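Local coordinates for protein putative Glycerophosphoryl diester phosphodiesterase (Silicibacter pomeroyi, PDB 3L12) that is a putative member of the glycerophosphoryl diester phosphodiesterase family, a TIM-barrel protein that holds a magnesium ion, at residues 29-32 and 33-36; 104-107 and 108-111; 126-129 and 130-133; 193-196 and 197-200; 255-258 and 259-262. One frame throughout, in Å; residues are numbered along the deposited sequence. Where two conformers were deposited one is given.

Interaction 1 (29-32 and 33-36); sequences VMPE and NTLE
Thr-34 and Pro-31 make the one direct hydrogen bond between residues 29-32 and 33-36: Thr-34 OG1 donates to Pro-31 O at 2.8 Å. The hydroxyl is carried to it by chi1 of 62°, which sets OG1 between the backbone N and the carbonyl carbon of Thr-34. It meets the carbonyl at a C=O...donor angle of 141° and is tilted from the carbonyl plane. The methyl branch does the packing, with Thr-34 CG2 against Pro-31 CB at 3.8 Å while the two side chains cross at about a right angle. Met-30, a selenomethionine here, bends at chi2 and chi3 and brings CE to within 3.7 Å of Glu-36 O, at the start of helix 35-43.

The polar ends of Glu-32 and Asn-33 are joined by a water. It donates to Glu-32 OE2 at 2.8 Å and accepts from Asn-33 ND2 at 3.0 Å. Further partners restrain both groups. Glu-32 OE2 is salt-bridged to Arg-24 and OE1 is hydrogen-bonded to Tyr-111 OH, so each oxygen has a partner. Asn-33 ND2 also bonds Asp-52 OD2, which should limit rotation of the amide.

Thr-34 OG1 is bonded as well to Gly-37 N, making Thr-34 the N-cap of helix 35-43. Because Asp-52 is a ligand of the magnesium ion and the Asn-33 side chain lies about 6 Å from it, this Pro-Glu-Asn-Thr turn, a familiar sequence signature of the family, forms second-shell structure beside the metal site of the TIM barrel.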
# COMPACT_ATOMS: atom_id res chain seq x y z
N VAL A 29 6.01 -0.03 -0.94
CA VAL A 29 4.68 0.54 -1.08
C VAL A 29 4.52 2.00 -0.53
O VAL A 29 3.87 2.83 -1.12
CB VAL A 29 3.59 -0.38 -0.42
CG1 VAL A 29 2.16 0.14 -0.76
CG2 VAL A 29 3.83 -1.87 -0.86
N MSE A 30 5.13 2.26 0.63
CA MSE A 30 5.05 3.47 1.34
C MSE A 30 6.42 3.93 1.80
O MSE A 30 7.29 3.14 1.96
CB MSE A 30 4.19 3.30 2.60
CG MSE A 30 2.73 3.14 2.22
SE MSE A 30 1.77 4.66 1.57
CE MSE A 30 1.41 5.49 3.29
N PRO A 31 6.62 5.26 1.92
CA PRO A 31 7.90 5.77 2.44
C PRO A 31 8.33 5.01 3.67
O PRO A 31 7.55 4.83 4.63
CB PRO A 31 7.60 7.26 2.74
CG PRO A 31 6.20 7.38 2.63
CD PRO A 31 5.67 6.35 1.68
N GLU A 32 9.58 4.65 3.68
CA GLU A 32 10.09 3.79 4.73
C GLU A 32 10.15 4.47 6.08
O GLU A 32 10.32 5.66 6.18
CB GLU A 32 11.49 3.34 4.35
CG GLU A 32 12.56 4.48 4.37
CD GLU A 32 13.86 4.03 3.79
OE1 GLU A 32 13.90 3.89 2.53
OE2 GLU A 32 14.80 3.81 4.55
N ASN A 33 10.06 3.67 7.14
CA ASN A 33 10.21 4.18 8.49
C ASN A 33 9.32 5.40 8.82
O ASN A 33 9.71 6.34 9.60
CB ASN A 33 11.69 4.40 8.80
CG ASN A 33 12.42 3.12 9.09
OD1 ASN A 33 11.85 2.20 9.69
ND2 ASN A 33 13.73 3.07 8.76
N THR A 34 8.11 5.40 8.25
CA THR A 34 7.14 6.44 8.53
C THR A 34 5.92 5.87 9.24
O THR A 34 5.53 4.72 9.05
CB THR A 34 6.66 7.17 7.27
OG1 THR A 34 5.99 6.25 6.40
CG2 THR A 34 7.92 7.81 6.53
N LEU A 35 5.35 6.65 10.13
CA LEU A 35 4.09 6.24 10.82
C LEU A 35 3.03 5.87 9.78
O LEU A 35 2.30 4.91 9.93
CB LEU A 35 3.60 7.32 11.73
CG LEU A 35 4.49 7.79 12.91
CD1 LEU A 35 3.71 8.92 13.77
CD2 LEU A 35 4.90 6.61 13.77
N GLU A 36 2.99 6.63 8.69
CA GLU A 36 2.04 6.33 7.60
C GLU A 36 2.27 4.94 7.00
O GLU A 36 1.30 4.17 6.76
CB GLU A 36 2.09 7.46 6.54
CG GLU A 36 1.73 8.88 7.08
CD GLU A 36 2.77 9.60 7.95
OE1 GLU A 36 3.87 9.08 8.23
OE2 GLU A 36 2.51 10.72 8.41
O HOH W 1 14.82 5.24 6.98

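Interaction 2 (104-107 and 108-111)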
# COMPACT_ATOMS: atom_id res chain seq x y z
N GLY A 104 8.96 10.64 0.62
CA GLY A 104 9.10 9.96 -0.65
C GLY A 104 10.54 9.84 -1.01
O GLY A 104 11.43 10.25 -0.28
N LEU A 105 10.70 9.28 -2.20
CA LEU A 105 12.02 9.04 -2.75
C LEU A 105 12.21 9.84 -4.05
O LEU A 105 11.26 10.10 -4.79
CB LEU A 105 12.18 7.58 -3.11
CG LEU A 105 12.19 6.60 -1.93
CD1 LEU A 105 12.32 5.12 -2.45
CD2 LEU A 105 13.28 6.96 -0.97
N ASP A 106 13.46 10.20 -4.31
CA ASP A 106 13.89 10.86 -5.55
C ASP A 106 14.03 9.81 -6.64
O ASP A 106 15.00 9.02 -6.68
CB ASP A 106 15.23 11.59 -5.30
CG ASP A 106 15.68 12.42 -6.48
OD1 ASP A 106 15.15 12.27 -7.63
OD2 ASP A 106 16.64 13.20 -6.27
N GLY A 107 13.08 9.85 -7.60
CA GLY A 107 13.04 8.83 -8.66
C GLY A 107 14.19 8.90 -9.65
O GLY A 107 14.31 7.98 -10.51
N ARG A 108 15.06 9.93 -9.57
CA ARG A 108 16.27 10.05 -10.43
C ARG A 108 17.42 9.24 -9.95
O ARG A 108 18.47 9.14 -10.62
CB ARG A 108 16.77 11.51 -10.46
CG ARG A 108 15.70 12.45 -11.02
CD ARG A 108 16.09 13.91 -10.88
NE ARG A 108 16.30 14.26 -9.48
CZ ARG A 108 16.89 15.38 -9.08
NH1 ARG A 108 17.28 16.31 -9.97
NH2 ARG A 108 17.12 15.58 -7.82
N THR A 109 17.31 8.71 -8.74
CA THR A 109 18.41 8.09 -8.07
C THR A 109 18.38 6.55 -8.11
O THR A 109 17.37 5.93 -8.35
CB THR A 109 18.45 8.52 -6.57
OG1 THR A 109 17.36 7.93 -5.83
CG2 THR A 109 18.42 10.10 -6.45
N VAL A 110 19.54 5.98 -7.82
CA VAL A 110 19.69 4.51 -7.74
C VAL A 110 18.67 3.97 -6.73
O VAL A 110 17.92 3.04 -7.02
CB VAL A 110 21.13 4.15 -7.37
CG1 VAL A 110 21.30 2.59 -7.08
CG2 VAL A 110 22.17 4.57 -8.50
N TYR A 111 18.62 4.59 -5.56
CA TYR A 111 17.77 4.11 -4.51
C TYR A 111 16.31 4.28 -4.91
O TYR A 111 15.52 3.33 -4.71
CB TYR A 111 18.04 4.86 -3.24
CG TYR A 111 17.45 4.24 -1.99
CD1 TYR A 111 18.16 3.32 -1.26
CD2 TYR A 111 16.24 4.69 -1.48
CE1 TYR A 111 17.64 2.80 -0.05
CE2 TYR A 111 15.72 4.19 -0.30
CZ TYR A 111 16.45 3.25 0.41
OH TYR A 111 15.94 2.77 1.61
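Arg-108 turns back on Asp-106 and touches its carboxylate along most of its length. Arg-108 CB passes Asp-106 OD1 at 3.3 Å and CG follows at 3.4 Å. At chi3 (-60°) the chain bends, and CD hands on to NE, which donates to the syn lone pair of Asp-106 OD1 at 3.0 Å and a nearly straight 171°. Arg-108 NH2 ends the run on Asp-106 OD2 at 2.9 Å. This is a side-on, two-nitrogen salt bridge with the carboxylate and guanidinium planes only 22° apart. Asp-106 OD1 is gripped again by Arg-108 N at 3.0 Å, from above the carboxylate plane, an Asx turn, so three bonds hold the group.

The backbone forms a type I beta turn from Asp-106 to Thr-109. Asp-106 O accepts from Thr-109 N and from Thr-109 OG1, the latter at 2.7 Å and in the carbonyl plane. Leu-105 CD2 rests at the ring edge of Tyr-111, 3.8 Å from CE2.

Tyr-111 OH, besides its Glu-32 partner, also bonds Arg-27, and Arg-108 packs on Asp-307 of the second subunit. Thr-109 OG1, bonded also to Gly-112 N, caps the short, weakly bonded helix 110-114, which the turn joins to the loop after helix 94-98.

Interaction 3 (126-129 and 130-133)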
# COMPACT_ATOMS: atom_id res chain seq x y z
N VAL A 126 10.49 12.39 10.11
CA VAL A 126 11.08 11.28 10.82
C VAL A 126 10.42 11.19 12.20
O VAL A 126 10.41 12.16 12.97
CB VAL A 126 12.60 11.49 10.98
CG1 VAL A 126 13.22 10.42 11.95
CG2 VAL A 126 13.33 11.47 9.66
N PRO A 127 9.85 10.02 12.49
CA PRO A 127 9.16 9.96 13.78
C PRO A 127 10.08 9.55 14.93
O PRO A 127 11.12 8.92 14.72
CB PRO A 127 8.12 8.85 13.55
CG PRO A 127 8.72 7.97 12.49
CD PRO A 127 9.57 8.85 11.62
N ARG A 128 9.71 9.97 16.13
CA ARG A 128 10.35 9.51 17.34
C ARG A 128 10.02 8.04 17.55
O ARG A 128 8.94 7.58 17.18
CB ARG A 128 9.82 10.29 18.55
CG ARG A 128 10.18 11.76 18.59
CD ARG A 128 9.80 12.40 19.94
NE ARG A 128 8.36 12.65 20.08
CZ ARG A 128 7.49 11.92 20.80
NH1 ARG A 128 7.85 10.84 21.51
NH2 ARG A 128 6.21 12.30 20.80
N LEU A 129 10.91 7.29 18.17
CA LEU A 129 10.60 5.89 18.53
C LEU A 129 9.34 5.83 19.37
O LEU A 129 8.48 4.97 19.14
CB LEU A 129 11.76 5.27 19.29
CG LEU A 129 11.44 3.91 19.87
CD1 LEU A 129 11.06 2.91 18.79
CD2 LEU A 129 12.62 3.48 20.68
N GLY A 130 9.21 6.77 20.30
CA GLY A 130 8.03 6.85 21.18
C GLY A 130 6.73 6.95 20.42
O GLY A 130 5.73 6.35 20.80
N GLU A 131 6.76 7.70 19.32
CA GLU A 131 5.58 7.86 18.47
C GLU A 131 5.20 6.58 17.80
O GLU A 131 4.03 6.27 17.67
CB GLU A 131 5.80 8.96 17.42
CG GLU A 131 5.87 10.32 18.06
CD GLU A 131 6.34 11.43 17.16
OE1 GLU A 131 7.10 11.21 16.19
OE2 GLU A 131 5.96 12.60 17.46
N LEU A 132 6.18 5.84 17.31
CA LEU A 132 5.90 4.56 16.72
C LEU A 132 5.36 3.60 17.77
O LEU A 132 4.42 2.85 17.52
CB LEU A 132 7.15 4.02 16.03
CG LEU A 132 6.97 2.59 15.53
CD1 LEU A 132 5.81 2.45 14.46
CD2 LEU A 132 8.28 2.11 14.99
N LEU A 133 5.94 3.61 18.97
CA LEU A 133 5.47 2.66 19.98
C LEU A 133 4.05 3.01 20.44
O LEU A 133 3.28 2.11 20.70
CB LEU A 133 6.43 2.58 21.15
CG LEU A 133 7.83 2.06 20.78
CD1 LEU A 133 8.71 2.12 22.03
CD2 LEU A 133 7.93 0.62 20.11
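Arg-128 and Glu-131 lay their side chains across each other at about a right angle, over the first turn of helix 129-137. The guanidinium and carboxylate planes are 48° apart, so the two groups do not meet flat. Instead Glu-131 CG lies over one guanidinium face, 3.4 Å above its plane and offset toward the rim. The charged ends are joined by a salt bridge between Arg-128 NH2 and Glu-131 OE2 at 3.4 Å, a long separation. Since Arg-128 was modelled in two conformers, this side-chain pairing may be only partly populated.

The firmer link runs from backbone to carboxylate. With chi1 of -69°, Glu-131 CG stands beside its own backbone N and the extended chain runs back to the preceding loop, where OE1 accepts from Arg-128 N at 2.9 Å. The donor comes from above the carboxylate plane. OE1 also rests on Pro-127 CA at 3.4 Å. Arg-128 is the N-cap, and a glutamate three residues on that accepts its N-H is the reciprocal half of a capping box.

On the apolar side Leu-129 and Leu-133 are set obliquely, CD1 of Leu-129 to CG of Leu-133 at 3.9 Å. In the backbone, Leu-133 N donates to Leu-129 O at 2.9 Å, while Arg-128 O accepts from Leu-132 N. Leu-129 and Leu-132 both continue onto Phe-51 of strand 48-55.

Chemically, the carboxylate accepts the N-H of the N-cap residue and sits where the helix start would probably favour a negative charge, while Leu-129 and Leu-132 pack on the strand and Leu-133 on Tyr-177.

Interaction 4 (193-196 and 197-200); sequences LGEC and RRQA
Glu-195 shares its carboxylate between Arg-198 and Gln-199 on helix 190-199, the helix of the beta-alpha-beta unit between strands 183-187 and 205-209. Glu-195 OE1 accepts from Arg-198 NH2 at 3.0 Å, a salt bridge on the anti side, tilted out of the carboxylate plane, with the guanidinium and carboxylate planes 62° apart. Glu-195 OE2 accepts from Gln-199 NE2 at 2.8 Å through its anti lone pair, nearly straight at 171° and in the amide plane. The bend at chi2 (62°) of Glu-195 helps bring the acid alongside the next turn. A water completes the first pair, donating to OE1 and accepting from Arg-198 NE at 3.0 Å.

Gln-199 NE2 has a second acceptor, Ala-164 O of helix 160-176. Arg-197 NH2 is satisfied from strand 205-209, by Tyr-207 OH and Thr-205 OG1. Main-chain bonds run i to i+4: Leu-193 O takes Arg-197 N, Gly-194 O takes Arg-198 N, Glu-195 O takes Gln-199 N and, weakly as the helix ends, Cys-196 O takes Ala-200 N. Gly-194 O also takes a water that accepts from Arg-197 NH1 at 2.9 Å. The same Gly-194 O lies 3.4 Å above the centre of the Arg-198 guanidinium face.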
# COMPACT_ATOMS: atom_id res chain seq x y z
N LEU A 193 24.35 -5.80 21.53
CA LEU A 193 23.35 -6.79 21.94
C LEU A 193 23.72 -7.36 23.33
O LEU A 193 22.85 -7.68 24.11
CB LEU A 193 23.18 -7.90 20.89
CG LEU A 193 22.60 -7.45 19.56
CD1 LEU A 193 22.68 -8.59 18.54
CD2 LEU A 193 21.15 -6.93 19.73
N GLY A 194 25.01 -7.46 23.63
CA GLY A 194 25.44 -7.87 24.96
C GLY A 194 24.98 -6.87 26.01
O GLY A 194 24.59 -7.26 27.11
N GLU A 195 25.07 -5.59 25.66
CA GLU A 195 24.62 -4.50 26.54
C GLU A 195 23.09 -4.53 26.67
O GLU A 195 22.58 -4.36 27.77
CB GLU A 195 25.15 -3.16 26.05
CG GLU A 195 24.79 -1.93 26.91
CD GLU A 195 25.37 -1.99 28.32
OE1 GLU A 195 26.43 -2.64 28.54
OE2 GLU A 195 24.74 -1.41 29.24
N CYS A 196 22.37 -4.81 25.59
CA CYS A 196 20.91 -4.94 25.70
C CYS A 196 20.51 -6.02 26.72
O CYS A 196 19.59 -5.84 27.50
CB CYS A 196 20.30 -5.31 24.36
SG CYS A 196 20.40 -4.00 23.09
N ARG A 197 21.18 -7.16 26.64
CA ARG A 197 20.88 -8.31 27.47
C ARG A 197 21.15 -7.98 28.92
O ARG A 197 20.42 -8.41 29.80
CB ARG A 197 21.70 -9.52 27.04
CG ARG A 197 21.31 -10.78 27.77
CD ARG A 197 22.10 -12.01 27.37
NE ARG A 197 22.07 -12.19 25.92
CZ ARG A 197 23.07 -11.89 25.08
NH1 ARG A 197 24.24 -11.43 25.52
NH2 ARG A 197 22.91 -12.10 23.77
N ARG A 198 22.22 -7.23 29.18
CA ARG A 198 22.50 -6.82 30.56
C ARG A 198 21.48 -5.81 31.08
O ARG A 198 21.11 -5.88 32.26
CB ARG A 198 23.93 -6.29 30.72
CG ARG A 198 24.97 -7.38 30.68
CD ARG A 198 26.35 -6.79 31.03
NE ARG A 198 26.80 -5.88 29.99
CZ ARG A 198 27.42 -6.25 28.86
NH1 ARG A 198 27.68 -7.53 28.61
NH2 ARG A 198 27.76 -5.32 27.98
N GLN A 199 21.03 -4.88 30.24
CA GLN A 199 20.03 -3.92 30.68
C GLN A 199 18.56 -4.42 30.63
O GLN A 199 17.72 -3.86 31.33
CB GLN A 199 20.11 -2.62 29.87
CG GLN A 199 21.36 -1.80 30.09
CD GLN A 199 21.29 -0.42 29.47
OE1 GLN A 199 20.23 0.22 29.46
NE2 GLN A 199 22.40 0.02 28.91
N ALA A 200 18.29 -5.46 29.84
CA ALA A 200 16.92 -5.95 29.61
C ALA A 200 16.95 -7.44 29.28
O ALA A 200 16.65 -7.83 28.16
CB ALA A 200 16.28 -5.15 28.49
O HOH W 2 25.10 -10.10 27.97
O HOH W 3 26.08 -3.33 31.29

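Interaction 5 (255-258 and 259-262)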
# COMPACT_ATOMS: atom_id res chain seq x y z
N ASP A 255 23.08 -15.60 1.97
CA ASP A 255 23.99 -16.37 2.80
C ASP A 255 23.34 -17.61 3.39
O ASP A 255 24.00 -18.38 4.06
CB ASP A 255 24.49 -15.52 4.01
CG ASP A 255 25.10 -14.20 3.63
OD1 ASP A 255 25.53 -13.99 2.46
OD2 ASP A 255 25.21 -13.35 4.54
N VAL A 256 22.05 -17.81 3.12
CA VAL A 256 21.30 -18.88 3.71
C VAL A 256 21.35 -20.17 2.89
O VAL A 256 21.31 -20.12 1.66
CB VAL A 256 19.82 -18.46 3.80
CG1 VAL A 256 18.86 -19.62 4.15
CG2 VAL A 256 19.65 -17.29 4.79
N THR A 257 21.46 -21.28 3.60
CA THR A 257 21.38 -22.62 3.00
C THR A 257 20.48 -23.41 3.94
O THR A 257 20.34 -23.04 5.10
CB THR A 257 22.73 -23.30 2.92
OG1 THR A 257 23.27 -23.45 4.24
CG2 THR A 257 23.70 -22.49 2.08
N PRO A 258 19.84 -24.48 3.47
CA PRO A 258 18.97 -25.21 4.40
C PRO A 258 19.71 -25.90 5.54
O PRO A 258 19.14 -26.07 6.62
CB PRO A 258 18.31 -26.26 3.50
CG PRO A 258 18.41 -25.71 2.15
CD PRO A 258 19.67 -24.94 2.08
N GLU A 259 20.96 -26.27 5.27
CA GLU A 259 21.82 -26.89 6.26
C GLU A 259 22.13 -25.87 7.37
O GLU A 259 22.04 -26.24 8.56
CB GLU A 259 23.08 -27.53 5.64
CG GLU A 259 23.75 -26.80 4.45
CD GLU A 259 22.96 -26.89 3.10
OE1 GLU A 259 23.51 -26.51 2.04
OE2 GLU A 259 21.79 -27.33 3.09
N LEU A 260 22.46 -24.62 7.00
CA LEU A 260 22.70 -23.58 8.01
C LEU A 260 21.43 -23.31 8.81
O LEU A 260 21.50 -23.15 10.01
CB LEU A 260 23.25 -22.27 7.42
CG LEU A 260 24.74 -22.18 7.11
CD1 LEU A 260 25.06 -21.04 6.11
CD2 LEU A 260 25.60 -22.05 8.43
N VAL A 261 20.25 -23.29 8.16
CA VAL A 261 18.99 -23.10 8.88
C VAL A 261 18.71 -24.25 9.84
O VAL A 261 18.33 -24.03 11.01
CB VAL A 261 17.78 -22.90 7.92
CG1 VAL A 261 16.45 -23.02 8.70
CG2 VAL A 261 17.90 -21.60 7.12
N ALA A 262 18.91 -25.49 9.39
CA ALA A 262 18.71 -26.63 10.30
C ALA A 262 19.75 -26.63 11.44
O ALA A 262 19.41 -26.96 12.59
CB ALA A 262 18.76 -27.94 9.52
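Thr-257 caps helix 258-266 through its side chain: OG1 accepts from Leu-260 N at 3.1 Å, the classic N-cap bond from residue i to i+3. With chi1 of 60°, OG1 is turned over the first helical turn, where it also lies 3.5 Å from Leu-260 CD1. The helix follows strand 248-251 in the TIM barrel.

The close packing is on the inward side. Val-256 CG1 meets Val-261 CG2 at 3.7 Å, the two side chains at an oblique angle, and Val-261 CG2 also sits over Thr-257 O at 3.5 Å. Both valines reach Thr-288 of helix 279-288, and Leu-260 touches Trp-249 on strand 248-251. Main-chain bonds tie this turn down: Val-261 N donates to Thr-257 O at an N-H...acceptor angle of 163°, and Ala-262 N donates to Pro-258 O.

The outward side is looser and more exposed, formed by Pro-258, Glu-259 and Ala-262. Here the Glu-259 chain, bent at chi2 and with chi1 of only 37°, folds back alongside the proline ring. Its carboxylate makes no hydrogen bond to residues 255-258; OE2 merely rests at 3.4 Å from Pro-258 CD. Glu-259 OE1 stands 3.4 Å from Thr-257 CB, and the two side chains cross at about a right angle. By contrast, the backbone Thr-257 N is buried and has no hydrogen-bond partner in the model.

In the fold
Interactions 1 and 3 are buried, 2 and 4 partly buried, and interaction 5 is a surface contact. All but interaction 4 mark the start of a helix, but the caps differ: threonine hydroxyls in interactions 1, 2 and 5, a glutamate taking the N-cap's backbone N-H in interaction 3. Interaction 4 lies near a helix end, where its polar chains reach neighbouring elements. Interactions 1 and 3 pack through Leu-35 on Pro-127 and Leu-132; 1 and 2 meet through Glu-32 and Tyr-111, and both touch the second subunit. Interactions 1 and 4, about 29 Å apart between centres, lie on opposite sides of the chain's centre.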